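Local coordinates for sporozoite surface protein 2 (Plasmodium vivax, PDB 4HQO) that probably serves as an adhesion receptor on the sporozoite surface for gliding motility, its adhesive region joining a metal-binding von Willebrand factor A domain to a thrombospondin repeat, at residues M43-I48 / Q85-V90; L157-I162 / K185-A190. The protein carries 4 engineered substitutions. One frame throughout, in Å; residues are numbered along the deposited sequence.

In the fold
After strand 7-15 at the N terminus, the chain continues through strand 19-26 and helix 33-49, then returns through strands 58-65 and 69-73 to helix 83-96, where interaction 1 closes a loop with 36 residues between its segments. Interaction 2 opens only later, on strand 156-161, and closes across helix 168-175 at strand 187-188, with 22 residues between. The two loops therefore follow in series, neither nesting nor crossing. Interaction 1 pairs two helices of the von Willebrand factor A domain; interaction 2 adds the end strand of its central sheet. Their centres lie about 17 Å apart, yet they touch: Met-43 SD packs 3.9 Å from Ile-160 CG2.

Interaction 1: residues M43-I48 / Q85-V90; sequences MLNGLI and QALSKV
The side chains of Ile-48 and Leu-87 point in opposing senses, one passing the other, and the closest pair between them is Ile-48 CG2 and Leu-87 CD2 at 3.7 Å. The two branches of Ile-48 are divided between partners. CG2, anti to the backbone N, meets the end of Leu-87 and also lies 4.0 Å from Ala-86 CB; CG1, held beside the backbone N by a chi1 of -75°, carries the chain end toward Val-90, and Ile-48 CD1 lies 3.7 Å from Val-90 CG2. Val-90 is divided in a similar way, for its other methyl, CG1, turns to the preceding turn of helix 33-49 and meets Leu-44 CB at 4.1 Å.

The segment axes approach to 9.9 Å and run at 174° to each other, so the pair is an almost exactly antiparallel helix packing. In the von Willebrand factor A domain, an open alpha/beta fold with helices on both faces of a central sheet, this pairing sets two helices side by side. Leu-44 and Ile-48 also rest on Leu-23 of strand 19-26, so the apolar part of the seam continues into the packing of helix 33-49 against the sheet.

Asn-45 brings a polar group to the partly exposed side, its side chain slanting across those of Leu-87 and Val-90. A chi1 of -85° sets CG beside the backbone N, and the amide end comes nearer to the other helix than the direction of CB alone would suggest. Its oxygen OD1 lies 3.3 Å from Val-90 CG1 and somewhat farther from Leu-87 CD2, against two methyl groups. No direct hydrogen bond joins the segments. Instead, a water donates to Asn-45 OD1 at 2.6 Å and to Leu-87 O at 3.0 Å, linking amide to backbone carbonyl.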
loop_
_atom_site.group_PDB
_atom_site.type_symbol
_atom_site.label_atom_id
_atom_site.label_comp_id
_atom_site.label_asym_id
_atom_site.label_seq_id
_atom_site.Cartn_x
_atom_site.Cartn_y
_atom_site.Cartn_z
ATOM N N MET A 43 -10.816 15.191 -13.788
ATOM C CA MET A 43 -10.364 13.805 -13.667
ATOM C C MET A 43 -9.942 13.502 -12.236
ATOM O O MET A 43 -10.302 12.469 -11.674
ATOM C CB MET A 43 -9.196 13.521 -14.617
ATOM C CG MET A 43 -8.477 12.181 -14.363
ATOM S SD MET A 43 -9.482 10.746 -14.805
ATOM C CE MET A 43 -9.805 11.098 -16.537
ATOM N N LEU A 44 -9.178 14.415 -11.649
ATOM C CA LEU A 44 -8.698 14.250 -10.284
ATOM C C LEU A 44 -9.844 14.268 -9.286
ATOM O O LEU A 44 -9.832 13.540 -8.300
ATOM C CB LEU A 44 -7.714 15.356 -9.936
ATOM C CG LEU A 44 -6.321 15.309 -10.550
ATOM C CD1 LEU A 44 -5.640 16.649 -10.338
ATOM C CD2 LEU A 44 -5.521 14.200 -9.887
ATOM N N ASN A 45 -10.832 15.112 -9.545
ATOM C CA ASN A 45 -11.975 15.210 -8.666
ATOM C C ASN A 45 -12.785 13.922 -8.638
ATOM O O ASN A 45 -13.089 13.413 -7.565
ATOM C CB ASN A 45 -12.869 16.385 -9.066
ATOM C CG ASN A 45 -12.403 17.691 -8.468
ATOM O OD1 ASN A 45 -11.804 17.709 -7.395
ATOM N ND2 ASN A 45 -12.681 18.797 -9.152
ATOM N N GLY A 46 -13.134 13.410 -9.819
ATOM C CA GLY A 46 -13.935 12.205 -9.929
ATOM C C GLY A 46 -13.174 10.989 -9.427
ATOM O O GLY A 46 -13.738 10.110 -8.788
ATOM N N LEU A 47 -11.879 10.943 -9.707
ATOM C CA LEU A 47 -11.050 9.851 -9.234
ATOM C C LEU A 47 -11.025 9.820 -7.713
ATOM O O LEU A 47 -11.371 8.813 -7.096
ATOM C CB LEU A 47 -9.632 10.010 -9.774
ATOM C CG LEU A 47 -8.607 8.911 -9.550
ATOM C CD1 LEU A 47 -9.151 7.584 -10.037
ATOM C CD2 LEU A 47 -7.341 9.275 -10.308
ATOM N N ILE A 48 -10.623 10.936 -7.115
ATOM C CA ILE A 48 -10.461 11.013 -5.671
ATOM C C ILE A 48 -11.792 10.883 -4.938
ATOM O O ILE A 48 -11.866 10.270 -3.876
ATOM C CB ILE A 48 -9.711 12.295 -5.265
ATOM C CG1 ILE A 48 -8.227 12.133 -5.597
ATOM C CG2 ILE A 48 -9.914 12.602 -3.785
ATOM C CD1 ILE A 48 -7.422 13.436 -5.616
ATOM N N GLN A 85 -10.293 16.643 2.500
ATOM C CA GLN A 85 -9.016 17.347 2.546
ATOM C C GLN A 85 -8.180 17.121 1.278
ATOM O O GLN A 85 -7.519 18.043 0.785
ATOM C CB GLN A 85 -8.246 16.943 3.799
ATOM C CG GLN A 85 -8.905 17.435 5.089
ATOM C CD GLN A 85 -8.029 17.196 6.312
ATOM O OE1 GLN A 85 -6.877 17.629 6.358
ATOM N NE2 GLN A 85 -8.572 16.500 7.308
ATOM N N ALA A 86 -8.234 15.911 0.729
ATOM C CA ALA A 86 -7.561 15.639 -0.532
ATOM C C ALA A 86 -8.201 16.470 -1.648
ATOM O O ALA A 86 -7.510 17.010 -2.508
ATOM C CB ALA A 86 -7.626 14.152 -0.853
ATOM N N LEU A 87 -9.526 16.558 -1.628
ATOM C CA LEU A 87 -10.244 17.346 -2.618
ATOM C C LEU A 87 -9.897 18.831 -2.533
ATOM O O LEU A 87 -9.824 19.496 -3.559
ATOM C CB LEU A 87 -11.766 17.128 -2.519
ATOM C CG LEU A 87 -12.205 15.738 -3.024
ATOM C CD1 LEU A 87 -13.658 15.465 -2.717
ATOM C CD2 LEU A 87 -11.926 15.579 -4.531
ATOM N N SER A 88 -9.678 19.350 -1.321
ATOM C CA SER A 88 -9.254 20.751 -1.173
ATOM C C SER A 88 -7.905 20.977 -1.849
ATOM O O SER A 88 -7.653 22.049 -2.389
ATOM C CB SER A 88 -9.164 21.178 0.297
ATOM O OG SER A 88 -10.418 21.071 0.941
ATOM N N LYS A 89 -7.042 19.963 -1.827
ATOM C CA LYS A 89 -5.739 20.093 -2.479
ATOM C C LYS A 89 -5.937 20.225 -3.988
ATOM O O LYS A 89 -5.283 21.031 -4.641
ATOM C CB LYS A 89 -4.816 18.919 -2.124
ATOM C CG LYS A 89 -3.420 18.973 -2.786
ATOM C CD LYS A 89 -2.696 20.265 -2.449
ATOM C CE LYS A 89 -2.452 20.399 -0.959
ATOM N NZ LYS A 89 -1.838 21.705 -0.622
ATOM N N VAL A 90 -6.861 19.443 -4.536
ATOM C CA VAL A 90 -7.205 19.550 -5.948
ATOM C C VAL A 90 -7.723 20.958 -6.268
ATOM O O VAL A 90 -7.365 21.549 -7.289
ATOM C CB VAL A 90 -8.277 18.517 -6.342
ATOM C CG1 VAL A 90 -8.681 18.686 -7.815
ATOM C CG2 VAL A 90 -7.780 17.094 -6.062
HETATM O O HOH W 1 -11.907 19.680 -5.750
#

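Interaction 2: residues L157-I162 / K185-A190; sequences LAVIGI and KFYSYA
With chi1 at -180°, Tyr-187 CG stands anti to the backbone N, and the ring crosses Val-159 at a slant, its CD1 lying 3.8 Å from Val-159 CB; Val-159 CG1 is likewise anti to its N. Val-159 O meets the ring at its edge, near the ring plane. Farther along, the ring closes on the glycine, with Tyr-187 CE1 3.7 Å from Gly-161 N. On the other face of the sheet, Ile-160 CD1 reaches Ser-188 CB at 4.0 Å.

Backbone bonds set this register: Val-159 N donates to Phe-186 O, Ser-188 N to Val-159 O and Gly-161 N to Ser-188 O, all at 2.8 to 3.0 Å. Their N-H...O angles of 162° to 174° mark a short parallel ladder, adding strand 187-188 to the sheet through a beta-alpha-beta crossover by way of helix 168-175. Beyond the ladder, a water donates to both Gly-161 O and Ala-190 O.

Three nearly straight main-chain bonds thus probably fix the strand pairing, while the hydrogen bonds of Tyr-187 OH to His-168 and Asn-171 of the crossover helix probably limit swinging of the ring.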
loop_
_atom_site.group_PDB
_atom_site.type_symbol
_atom_site.label_atom_id
_atom_site.label_comp_id
_atom_site.label_asym_id
_atom_site.label_seq_id
_atom_site.Cartn_x
_atom_site.Cartn_y
_atom_site.Cartn_z
ATOM N N LEU A 157 0.699 -0.616 -11.517
ATOM C CA LEU A 157 0.759 0.674 -12.206
ATOM C C LEU A 157 -0.395 0.851 -13.177
ATOM O O LEU A 157 -0.585 0.049 -14.093
ATOM C CB LEU A 157 2.084 0.848 -12.965
ATOM C CG LEU A 157 2.155 2.088 -13.874
ATOM C CD1 LEU A 157 2.199 3.378 -13.061
ATOM C CD2 LEU A 157 3.345 2.035 -14.850
ATOM N N ALA A 158 -1.168 1.909 -12.971
ATOM C CA ALA A 158 -2.226 2.245 -13.903
ATOM C C ALA A 158 -1.877 3.590 -14.512
ATOM O O ALA A 158 -1.420 4.502 -13.809
ATOM C CB ALA A 158 -3.579 2.298 -13.194
ATOM N N VAL A 159 -2.064 3.709 -15.821
ATOM C CA VAL A 159 -1.774 4.966 -16.502
ATOM C C VAL A 159 -3.064 5.620 -16.983
ATOM O O VAL A 159 -3.910 4.961 -17.595
ATOM C CB VAL A 159 -0.795 4.775 -17.693
ATOM C CG1 VAL A 159 -0.424 6.129 -18.307
ATOM C CG2 VAL A 159 0.465 4.037 -17.234
ATOM N N ILE A 160 -3.218 6.910 -16.687
ATOM C CA ILE A 160 -4.359 7.690 -17.177
ATOM C C ILE A 160 -3.852 8.765 -18.130
ATOM O O ILE A 160 -3.021 9.594 -17.762
ATOM C CB ILE A 160 -5.124 8.375 -16.032
ATOM C CG1 ILE A 160 -5.520 7.354 -14.967
ATOM C CG2 ILE A 160 -6.378 9.089 -16.571
ATOM C CD1 ILE A 160 -6.395 6.269 -15.486
ATOM N N GLY A 161 -4.332 8.740 -19.362
ATOM C CA GLY A 161 -3.893 9.721 -20.337
ATOM C C GLY A 161 -4.565 11.067 -20.133
ATOM O O GLY A 161 -5.787 11.148 -20.083
ATOM N N ILE A 162 -3.766 12.118 -19.982
ATOM C CA ILE A 162 -4.280 13.486 -19.937
ATOM C C ILE A 162 -3.448 14.358 -20.863
ATOM O O ILE A 162 -2.374 13.954 -21.305
ATOM C CB ILE A 162 -4.201 14.102 -18.520
ATOM C CG1 ILE A 162 -2.767 14.032 -17.983
ATOM C CG2 ILE A 162 -5.200 13.439 -17.573
ATOM C CD1 ILE A 162 -2.503 14.973 -16.798
ATOM N N LYS A 185 -5.833 -3.503 -19.542
ATOM C CA LYS A 185 -6.375 -3.261 -18.212
ATOM C C LYS A 185 -5.550 -2.252 -17.423
ATOM O O LYS A 185 -5.822 -2.010 -16.245
ATOM C CB LYS A 185 -6.452 -4.574 -17.425
ATOM C CG LYS A 185 -7.265 -5.676 -18.100
ATOM C CD LYS A 185 -8.659 -5.184 -18.482
ATOM C CE LYS A 185 -9.499 -6.283 -19.125
ATOM N NZ LYS A 185 -9.858 -7.365 -18.164
ATOM N N PHE A 186 -4.541 -1.667 -18.056
ATOM C CA PHE A 186 -3.605 -0.813 -17.323
ATOM C C PHE A 186 -3.570 0.631 -17.813
ATOM O O PHE A 186 -2.852 1.465 -17.262
ATOM C CB PHE A 186 -2.198 -1.428 -17.360
ATOM C CG PHE A 186 -2.148 -2.822 -16.820
ATOM C CD1 PHE A 186 -2.200 -3.048 -15.456
ATOM C CD2 PHE A 186 -2.080 -3.907 -17.671
ATOM C CE1 PHE A 186 -2.172 -4.329 -14.953
ATOM C CE2 PHE A 186 -2.052 -5.189 -17.171
ATOM C CZ PHE A 186 -2.097 -5.400 -15.814
ATOM N N TYR A 187 -4.341 0.920 -18.853
ATOM C CA TYR A 187 -4.340 2.248 -19.446
ATOM C C TYR A 187 -5.757 2.685 -19.784
ATOM O O TYR A 187 -6.534 1.924 -20.370
ATOM C CB TYR A 187 -3.478 2.255 -20.712
ATOM C CG TYR A 187 -3.387 3.597 -21.423
ATOM C CD1 TYR A 187 -3.105 4.756 -20.723
ATOM C CD2 TYR A 187 -3.554 3.691 -22.797
ATOM C CE1 TYR A 187 -3.006 5.977 -21.363
ATOM C CE2 TYR A 187 -3.457 4.912 -23.450
ATOM C CZ TYR A 187 -3.181 6.050 -22.724
ATOM O OH TYR A 187 -3.074 7.267 -23.351
ATOM N N SER A 188 -6.083 3.920 -19.419
ATOM C CA SER A 188 -7.359 4.525 -19.791
ATOM C C SER A 188 -7.111 5.956 -20.252
ATOM O O SER A 188 -6.305 6.672 -19.662
ATOM C CB SER A 188 -8.308 4.529 -18.592
ATOM O OG SER A 188 -9.563 5.098 -18.932
ATOM N N TYR A 189 -7.795 6.379 -21.309
ATOM C CA TYR A 189 -7.667 7.760 -21.763
ATOM C C TYR A 189 -9.008 8.421 -22.089
ATOM O O TYR A 189 -9.077 9.334 -22.908
ATOM C CB TYR A 189 -6.688 7.874 -22.938
ATOM C CG TYR A 189 -7.132 7.202 -24.213
ATOM C CD1 TYR A 189 -7.060 5.822 -24.356
ATOM C CD2 TYR A 189 -7.604 7.948 -25.287
ATOM C CE1 TYR A 189 -7.458 5.203 -25.530
ATOM C CE2 TYR A 189 -8.001 7.340 -26.465
ATOM C CZ TYR A 189 -7.926 5.966 -26.581
ATOM O OH TYR A 189 -8.322 5.354 -27.752
ATOM N N ALA A 190 -10.067 7.960 -21.431
ATOM C CA ALA A 190 -11.385 8.580 -21.552
ATOM C C ALA A 190 -11.654 9.520 -20.371
ATOM O O ALA A 190 -10.793 10.313 -19.991
ATOM C CB ALA A 190 -12.456 7.522 -21.659
HETATM O O HOH W 2 -8.112 9.936 -19.551
#